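Local coordinates for putative N-acetylneuraminate lyase ([Ruminococcus] gnavus ATCC 29149, PDB 6RB7), which is a putative lyase of the dihydrodipicolinate synthetase family, built as a parallel beta/alpha barrel with further helices following the last strand, at residues Thr64-Lys69 against Ile297-Glu302; Tyr46-Lys51 against Glu58-Leu63. One frame throughout, in Å; residues are numbered along the deposited sequence. Where two conformers were deposited one is given.

Contact 1: residues Thr64-Lys69 against Ile297-Glu302; sequences TKYFVK and INEGLE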
ATOM      1  N   THR A  64      27.710 -17.065  20.507  1.00 12.15           N
ATOM      2  CA  THR A  64      26.842 -17.681  21.538  1.00 13.33           C
ATOM      3  C   THR A  64      27.423 -17.368  22.925  1.00 14.29           C
ATOM      4  O   THR A  64      26.694 -16.968  23.825  1.00 13.80           O
ATOM      5  CB  THR A  64      26.687 -19.185  21.327  1.00 14.20           C
ATOM      6  OG1 THR A  64      26.294 -19.469  19.986  1.00 13.16           O
ATOM      7  CG2 THR A  64      25.730 -19.779  22.323  1.00 15.01           C
ATOM      8  N   LYS A  65      28.737 -17.542  23.086  1.00 15.02           N
ATOM      9  CA  LYS A  65      29.383 -17.289  24.400  1.00 15.05           C
ATOM     10  C   LYS A  65      29.242 -15.808  24.746  1.00 15.19           C
ATOM     11  O   LYS A  65      29.092 -15.467  25.953  1.00 15.95           O
ATOM     12  CB  LYS A  65      30.834 -17.736  24.342  1.00 14.33           C
ATOM     13  CG  LYS A  65      30.977 -19.233  24.232  1.00 16.04           C
ATOM     14  CD  LYS A  65      32.392 -19.755  24.215  1.00 18.47           C
ATOM     15  CE  LYS A  65      33.164 -19.281  22.999  1.00 22.34           C
ATOM     16  NZ  LYS A  65      34.570 -19.779  22.994  1.00 25.13           N
ATOM     17  N   TYR A  66      29.298 -14.930  23.746  1.00 13.94           N
ATOM     18  CA  TYR A  66      29.067 -13.480  23.937  1.00 13.05           C
ATOM     19  C   TYR A  66      27.687 -13.255  24.540  1.00 13.77           C
ATOM     20  O   TYR A  66      27.565 -12.541  25.527  1.00 13.78           O
ATOM     21  CB  TYR A  66      29.221 -12.761  22.608  1.00 12.84           C
ATOM     22  CG  TYR A  66      28.684 -11.351  22.510  1.00 12.09           C
ATOM     23  CD1 TYR A  66      29.398 -10.264  22.965  1.00 14.55           C
ATOM     24  CD2 TYR A  66      27.464 -11.125  21.883  1.00 13.37           C
ATOM     25  CE1 TYR A  66      28.926  -8.961  22.817  1.00 13.68           C
ATOM     26  CE2 TYR A  66      26.979  -9.829  21.734  1.00 13.55           C
ATOM     27  CZ  TYR A  66      27.714  -8.743  22.186  1.00 14.24           C
ATOM     28  OH  TYR A  66      27.214  -7.476  22.032  1.00 14.87           O
ATOM     29  N   PHE A  67      26.655 -13.862  23.980  1.00 13.27           N
ATOM     30  CA  PHE A  67      25.289 -13.662  24.511  1.00 13.85           C
ATOM     31  C   PHE A  67      25.146 -14.254  25.913  1.00 12.55           C
ATOM     32  O   PHE A  67      24.493 -13.651  26.769  1.00 14.60           O
ATOM     33  CB  PHE A  67      24.252 -14.232  23.554  1.00 12.59           C
ATOM     34  CG  PHE A  67      24.016 -13.345  22.353  1.00 12.44           C
ATOM     35  CD1 PHE A  67      23.634 -12.028  22.532  1.00 12.44           C
ATOM     36  CD2 PHE A  67      24.192 -13.823  21.069  1.00 12.21           C
ATOM     37  CE1 PHE A  67      23.398 -11.213  21.428  1.00 13.33           C
ATOM     38  CE2 PHE A  67      23.888 -13.019  19.963  1.00 13.49           C
ATOM     39  CZ  PHE A  67      23.564 -11.696  20.165  1.00 12.14           C
ATOM     40  N   VAL A  68      25.766 -15.401  26.189  1.00 12.87           N
ATOM     41  CA  VAL A  68      25.762 -15.948  27.574  1.00 13.90           C
ATOM     42  C   VAL A  68      26.410 -14.944  28.522  1.00 16.16           C
ATOM     43  O   VAL A  68      25.815 -14.635  29.580  1.00 18.28           O
ATOM     44  CB  VAL A  68      26.500 -17.291  27.627  1.00 16.23           C
ATOM     45  CG1 VAL A  68      26.728 -17.717  29.059  1.00 17.15           C
ATOM     46  CG2 VAL A  68      25.794 -18.356  26.832  1.00 17.32           C
ATOM     47  N   LYS A  69      27.571 -14.409  28.168  1.00 14.89           N
ATOM     48  CA  LYS A  69      28.270 -13.472  29.077  1.00 17.50           C
ATOM     49  C   LYS A  69      27.512 -12.149  29.235  1.00 15.55           C
ATOM     50  O   LYS A  69      27.588 -11.557  30.330  1.00 15.69           O
ATOM     51  CB  LYS A  69      29.726 -13.362  28.682  1.00 20.40           C
ATOM     52  CG  LYS A  69      30.458 -14.696  28.896  1.00 23.49           C
ATOM     53  CD  LYS A  69      30.399 -15.346  30.257  1.00 27.07           C
ATOM     54  CE  LYS A  69      31.221 -16.622  30.290  1.00 40.21           C
ATOM     55  NZ  LYS A  69      31.161 -17.278  31.619  1.00 38.15           N
ATOM     56  N   ILE A 297      34.990  -3.927  16.460  1.00 15.02           N
ATOM     57  CA  ILE A 297      35.593  -2.786  17.209  1.00 15.49           C
ATOM     58  C   ILE A 297      35.376  -2.939  18.698  1.00 17.77           C
ATOM     59  O   ILE A 297      36.344  -2.806  19.478  1.00 17.82           O
ATOM     60  CB  ILE A 297      35.009  -1.457  16.697  1.00 16.07           C
ATOM     61  CG1 ILE A 297      35.389  -1.271  15.243  1.00 18.25           C
ATOM     62  CG2 ILE A 297      35.402  -0.303  17.595  1.00 18.91           C
ATOM     63  CD1 ILE A 297      34.733  -0.094  14.594  1.00 20.11           C
ATOM     64  N   ASN A 298      34.123  -3.164  19.130  1.00 14.97           N
ATOM     65  CA  ASN A 298      33.789  -3.040  20.565  1.00 15.25           C
ATOM     66  C   ASN A 298      34.062  -4.358  21.294  1.00 18.51           C
ATOM     67  O   ASN A 298      34.267  -4.315  22.550  1.00 19.45           O
ATOM     68  CB  ASN A 298      32.344  -2.596  20.775  1.00 16.14           C
ATOM     69  CG  ASN A 298      32.118  -1.130  20.529  1.00 18.18           C
ATOM     70  OD1 ASN A 298      33.084  -0.356  20.448  1.00 17.32           O
ATOM     71  ND2 ASN A 298      30.852  -0.737  20.469  1.00 16.16           N
ATOM     72  N   GLU A 299      34.079  -5.496  20.602  1.00 17.85           N
ATOM     73  CA  GLU A 299      34.163  -6.819  21.270  1.00 17.71           C
ATOM     74  C   GLU A 299      35.280  -7.687  20.725  1.00 21.06           C
ATOM     75  O   GLU A 299      35.464  -8.792  21.303  1.00 21.30           O
ATOM     76  CB  GLU A 299      32.821  -7.558  21.216  1.00 19.99           C
ATOM     77  CG  GLU A 299      31.724  -6.792  21.887  1.00 20.36           C
ATOM     78  CD  GLU A 299      31.776  -6.766  23.408  1.00 27.08           C
ATOM     79  OE1 GLU A 299      32.658  -7.484  24.009  1.00 25.60           O
ATOM     80  OE2 GLU A 299      30.939  -6.075  23.974  1.00 21.32           O
ATOM     81  N   GLY A 300      35.932  -7.301  19.629  1.00 18.69           N
ATOM     82  CA  GLY A 300      36.923  -8.150  18.962  1.00 18.33           C
ATOM     83  C   GLY A 300      36.308  -9.415  18.391  1.00 23.39           C
ATOM     84  O   GLY A 300      37.023 -10.412  18.187  1.00 22.35           O
ATOM     85  N   LEU A 301      35.003  -9.419  18.117  1.00 17.17           N
ATOM     86  CA  LEU A 301      34.362 -10.602  17.512  1.00 18.11           C
ATOM     87  C   LEU A 301      34.524 -10.522  15.996  1.00 17.19           C
ATOM     88  O   LEU A 301      34.364  -9.437  15.421  1.00 18.90           O
ATOM     89  CB  LEU A 301      32.880 -10.609  17.879  1.00 18.17           C
ATOM     90  CG  LEU A 301      32.532 -11.000  19.308  1.00 23.51           C
ATOM     91  CD1 LEU A 301      31.048 -10.730  19.573  1.00 21.68           C
ATOM     92  CD2 LEU A 301      32.846 -12.477  19.563  1.00 28.49           C
ATOM     93  N   GLU A 302      34.777 -11.662  15.366  0.50 17.76           N
ATOM     94  CA  GLU A 302      34.936 -11.799  13.901  0.50 17.67           C
ATOM     95  C   GLU A 302      33.743 -12.592  13.376  0.50 18.60           C
ATOM     96  O   GLU A 302      33.735 -13.829  13.562  0.50 22.91           O
ATOM     97  CB  GLU A 302      36.246 -12.511  13.575  0.50 20.28           C
ATOM     98  CG  GLU A 302      37.457 -11.683  13.926  0.50 22.62           C
ATOM     99  CD  GLU A 302      37.860 -10.653  12.891  0.50 26.80           C
ATOM    100  OE1 GLU A 302      38.936 -10.036  13.069  0.50 31.45           O
ATOM    101  OE2 GLU A 302      37.113 -10.429  11.931  0.50 32.56           O
TER
HETATM  102  O   HOH W   1      28.804  -5.178  22.523  1.00 19.96           O

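Contact 2: residues Tyr46-Lys51 against Glu58-Leu63; sequences YACYDK and EGVQGL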
ATOM      1  N   TYR A  46      23.081 -13.406  14.873  1.00  9.87           N
ATOM      2  CA  TYR A  46      23.572 -13.037  13.526  1.00 10.81           C
ATOM      3  C   TYR A  46      24.186 -14.244  12.813  1.00 12.71           C
ATOM      4  O   TYR A  46      24.627 -15.230  13.443  1.00 13.25           O
ATOM      5  CB  TYR A  46      24.590 -11.898  13.622  1.00 11.87           C
ATOM      6  CG  TYR A  46      24.075 -10.696  14.364  1.00 12.98           C
ATOM      7  CD1 TYR A  46      22.858 -10.131  14.018  1.00 13.63           C
ATOM      8  CD2 TYR A  46      24.734 -10.176  15.469  1.00 11.05           C
ATOM      9  CE1 TYR A  46      22.352  -9.045  14.712  1.00 13.46           C
ATOM     10  CE2 TYR A  46      24.258  -9.077  16.144  1.00 12.19           C
ATOM     11  CZ  TYR A  46      23.043  -8.516  15.786  1.00 12.30           C
ATOM     12  OH  TYR A  46      22.556  -7.407  16.452  1.00 12.69           O
ATOM     13  N   ALA A  47      24.214 -14.147  11.486  1.00 12.23           N
ATOM     14  CA  ALA A  47      24.981 -15.079  10.627  1.00 12.76           C
ATOM     15  C   ALA A  47      26.465 -14.876  10.871  1.00 14.32           C
ATOM     16  O   ALA A  47      26.947 -13.756  10.725  1.00 14.00           O
ATOM     17  CB  ALA A  47      24.625 -14.936   9.178  1.00 14.66           C
ATOM     18  N   CYS A  48      27.180 -15.947  11.210  1.00 14.49           N
ATOM     19  CA  CYS A  48      28.632 -15.901  11.490  1.00 14.67           C
ATOM     20  C   CYS A  48      29.345 -16.674  10.387  1.00 14.07           C
ATOM     21  O   CYS A  48      29.182 -17.930  10.308  1.00 16.20           O
ATOM     22  CB  CYS A  48      28.924 -16.528  12.835  1.00 15.52           C
ATOM     23  SG  CYS A  48      28.137 -15.672  14.220  1.00 15.45           S
ATOM     24  N   TYR A  49      30.118 -15.963   9.569  1.00 14.56           N
ATOM     25  CA  TYR A  49      30.795 -16.553   8.414  1.00 13.93           C
ATOM     26  C   TYR A  49      32.308 -16.498   8.588  1.00 15.79           C
ATOM     27  O   TYR A  49      32.836 -15.675   9.318  1.00 16.49           O
ATOM     28  CB  TYR A  49      30.433 -15.850   7.116  1.00 16.19           C
ATOM     29  CG  TYR A  49      28.951 -15.743   6.827  1.00 14.25           C
ATOM     30  CD1 TYR A  49      28.200 -16.848   6.481  1.00 16.07           C
ATOM     31  CD2 TYR A  49      28.352 -14.496   6.796  1.00 17.42           C
ATOM     32  CE1 TYR A  49      26.855 -16.735   6.157  1.00 16.37           C
ATOM     33  CE2 TYR A  49      27.004 -14.368   6.474  1.00 14.26           C
ATOM     34  CZ  TYR A  49      26.277 -15.485   6.120  1.00 13.81           C
ATOM     35  OH  TYR A  49      24.931 -15.396   5.840  1.00 14.75           O
ATOM     36  N   ASP A  50      32.947 -17.448   7.905  1.00 18.80           N
ATOM     37  CA  ASP A  50      34.419 -17.438   7.766  1.00 21.17           C
ATOM     38  C   ASP A  50      34.796 -16.497   6.613  1.00 26.75           C
ATOM     39  O   ASP A  50      33.934 -15.856   6.007  1.00 23.03           O
ATOM     40  CB  ASP A  50      34.933 -18.874   7.626  1.00 24.21           C
ATOM     41  CG  ASP A  50      34.577 -19.593   6.332  1.00 25.13           C
ATOM     42  OD1 ASP A  50      34.163 -18.902   5.330  1.00 25.00           O
ATOM     43  OD2 ASP A  50      34.637 -20.861   6.345  1.00 31.21           O
ATOM     44  N   LYS A  51      36.092 -16.426   6.280  1.00 27.99           N
ATOM     45  CA  LYS A  51      36.565 -15.468   5.259  1.00 32.07           C
ATOM     46  C   LYS A  51      36.113 -15.888   3.860  1.00 26.24           C
ATOM     47  O   LYS A  51      36.077 -14.996   3.020  1.00 39.43           O
ATOM     48  CB  LYS A  51      38.093 -15.340   5.312  1.00 36.48           C
ATOM     49  CG  LYS A  51      38.571 -14.624   6.574  1.00 63.41           C
ATOM     50  CD  LYS A  51      38.123 -13.165   6.659  1.00 70.37           C
ATOM     51  CE  LYS A  51      37.939 -12.651   8.071  1.00 97.07           C
ATOM     52  NZ  LYS A  51      38.231 -11.201   8.132  1.00114.60           N
ATOM     53  N   GLU A  58      33.342 -21.922  14.649  1.00 18.70           N
ATOM     54  CA  GLU A  58      34.046 -21.160  15.713  1.00 22.00           C
ATOM     55  C   GLU A  58      33.395 -19.778  15.889  1.00 17.07           C
ATOM     56  O   GLU A  58      33.252 -19.339  17.048  1.00 17.96           O
ATOM     57  CB  GLU A  58      35.537 -21.042  15.369  1.00 26.62           C
ATOM     58  CG  GLU A  58      36.172 -22.416  15.140  1.00 47.29           C
ATOM     59  CD  GLU A  58      36.364 -22.906  13.701  1.00 70.73           C
ATOM     60  OE1 GLU A  58      35.377 -22.935  12.854  1.00 31.06           O
ATOM     61  OE2 GLU A  58      37.524 -23.284  13.419  1.00 63.85           O
ATOM     62  N   GLY A  59      32.995 -19.127  14.802  1.00 17.46           N
ATOM     63  CA  GLY A  59      32.299 -17.828  14.864  1.00 15.56           C
ATOM     64  C   GLY A  59      30.977 -17.937  15.569  1.00 13.39           C
ATOM     65  O   GLY A  59      30.664 -17.097  16.430  1.00 14.20           O
ATOM     66  N   VAL A  60      30.211 -18.976  15.241  1.00 13.55           N
ATOM     67  CA  VAL A  60      28.897 -19.210  15.903  1.00 13.44           C
ATOM     68  C   VAL A  60      29.122 -19.434  17.406  1.00 13.63           C
ATOM     69  O   VAL A  60      28.405 -18.860  18.246  1.00 12.69           O
ATOM     70  CB  VAL A  60      28.132 -20.372  15.255  1.00 13.04           C
ATOM     71  CG1 VAL A  60      26.906 -20.745  16.093  1.00 12.35           C
ATOM     72  CG2 VAL A  60      27.756 -20.110  13.816  1.00 16.05           C
ATOM     73  N   GLN A  61      30.111 -20.263  17.774  1.00 14.47           N
ATOM     74  CA  GLN A  61      30.338 -20.530  19.200  1.00 14.06           C
ATOM     75  C   GLN A  61      30.753 -19.230  19.900  1.00 13.30           C
ATOM     76  O   GLN A  61      30.274 -18.986  21.010  1.00 14.86           O
ATOM     77  CB  GLN A  61      31.363 -21.652  19.358  1.00 15.65           C
ATOM     78  CG  GLN A  61      30.873 -22.978  18.870  1.00 15.84           C
ATOM     79  CD  GLN A  61      31.901 -24.064  19.084  1.00 23.41           C
ATOM     80  OE1 GLN A  61      32.827 -23.905  19.904  1.00 21.65           O
ATOM     81  NE2 GLN A  61      31.778 -25.126  18.298  1.00 25.63           N
ATOM     82  N   GLY A  62      31.571 -18.411  19.248  1.00 13.58           N
ATOM     83  CA  GLY A  62      32.017 -17.117  19.792  1.00 16.53           C
ATOM     84  C   GLY A  62      30.836 -16.214  20.106  1.00 15.50           C
ATOM     85  O   GLY A  62      30.747 -15.618  21.190  1.00 14.75           O
ATOM     86  N   LEU A  63      29.934 -16.083  19.129  1.00 13.74           N
ATOM     87  CA  LEU A  63      28.776 -15.192  19.334  1.00 12.58           C
ATOM     88  C   LEU A  63      27.830 -15.757  20.401  1.00 11.96           C
ATOM     89  O   LEU A  63      27.268 -14.978  21.185  1.00 13.10           O
ATOM     90  CB  LEU A  63      28.066 -14.948  17.999  1.00 13.39           C
ATOM     91  CG  LEU A  63      26.936 -13.925  18.075  1.00 12.63           C
ATOM     92  CD1 LEU A  63      27.433 -12.540  18.454  1.00 14.26           C
ATOM     93  CD2 LEU A  63      26.192 -13.870  16.757  1.00 14.33           C
TER

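Contact 1: residues Thr64-Lys69 against Ile297-Glu302
Tyr66 meets Leu301 first and Glu299 further out, so its side chain can be read in order from base to hydroxyl. Its CG lies anti to the backbone N (chi1 165°), which carries the ring off helix 57-70 toward the end of helix 287-299. At the base, Tyr66 CB is 4.1 Å from Leu301 CD1. That same methyl covers one face of the ring, offset toward the rim on the CG-CD1 side. Leu301 CD1 lies 4.0 Å from the centroid of the Tyr66 ring, 23° off its normal, a CH-pi contact. On the CD2 side, Tyr66 CD2 stands over the centre of one face of the Phe67 ring. The fold brings the two parts together: helix 57-70 lies between the first two strands of the beta/alpha barrel, whereas helix 287-299 comes after the last. Gly300, with positive phi, leaves that helix and turns the chain so that Leu301 can return to Tyr66. Next along the ring, Tyr66 CE1 is 3.6 Å from Glu299 CD. The carboxylate, inclined 68° to the ring plane, reaches the rim with OE2 in that plane. One water donates both to Tyr66 OH (2.8 Å) and to Glu299 OE2 (2.7 Å). The hydroxyl is also hydrogen-bonded to Gly245 O, and Glu299 OE2 forms a salt bridge with Lys70 NZ.

Contact 2: residues Tyr46-Lys51 against Glu58-Leu63
Gly59 O accepts the helical hydrogen bond from Leu63 N at 3.0 Å, and Cys48 SG approaches the same oxygen to 3.6 Å in a packing contact. No hydrogen bond joins the two segments; they meet by van der Waals packing, of side chains on each other and on backbone. Cys48 is central to it. Its CB rests on the helix backbone, 3.7 Å from Val60 N and equally near the carbonyl carbon of Gly59, and it also touches the CG2 branch of Val60 at 3.9 Å. The backbones come very close here, the CA atoms of Cys48 and Gly59 being 5.3 Å apart; glycine, having no side chain, permits this approach. From CB, the Cys48 sulfur turns along the helix with SG anti to the carbonyl carbon (chi1 -62°) and meets Leu63 CD2 at 3.7 Å. With CG anti to the backbone N (chi1 -174°) and chi2 near 63°, Leu63 turns CD2 to the loop. The methyl is shared: besides the sulfur it touches Tyr46 N at 3.7 Å and Tyr46 CB at 4.0 Å, with the two side chains crossing at roughly a right angle. The Tyr46 ring then runs on toward helix 287-299, and its OH is hydrogen-bonded to Gly242 O. A backbone hydrogen bond between Cys48 and Ser56 ties the chain where it doubles back. Residues 46-51 belong to the loop that leads from strand 41-43 into helix 57-70, the first part of the right-handed beta-alpha-beta crossover to strand 74-77 in a beta/alpha barrel.

Both contacts use helix 57-70, contact 2 its earlier turns and contact 1 its later ones, and their centres are about 10 Å apart. Contact 2 is buried, joins pieces close in sequence and is apolar, with 224 Å² buried between its segments. Contact 1 is only partly buried, covers 141 Å² and links the helix to a part of the chain more than two hundred residues later; a water and a carboxylate accompany its ring-methyl packing. The two are continuous at the leucines, Leu301 CD1 lying 4.2 Å from Leu63 CD1. Thus the one helix is packed locally by the loop preceding it and remotely by the last residue of helix 287-299 and the residues just after it.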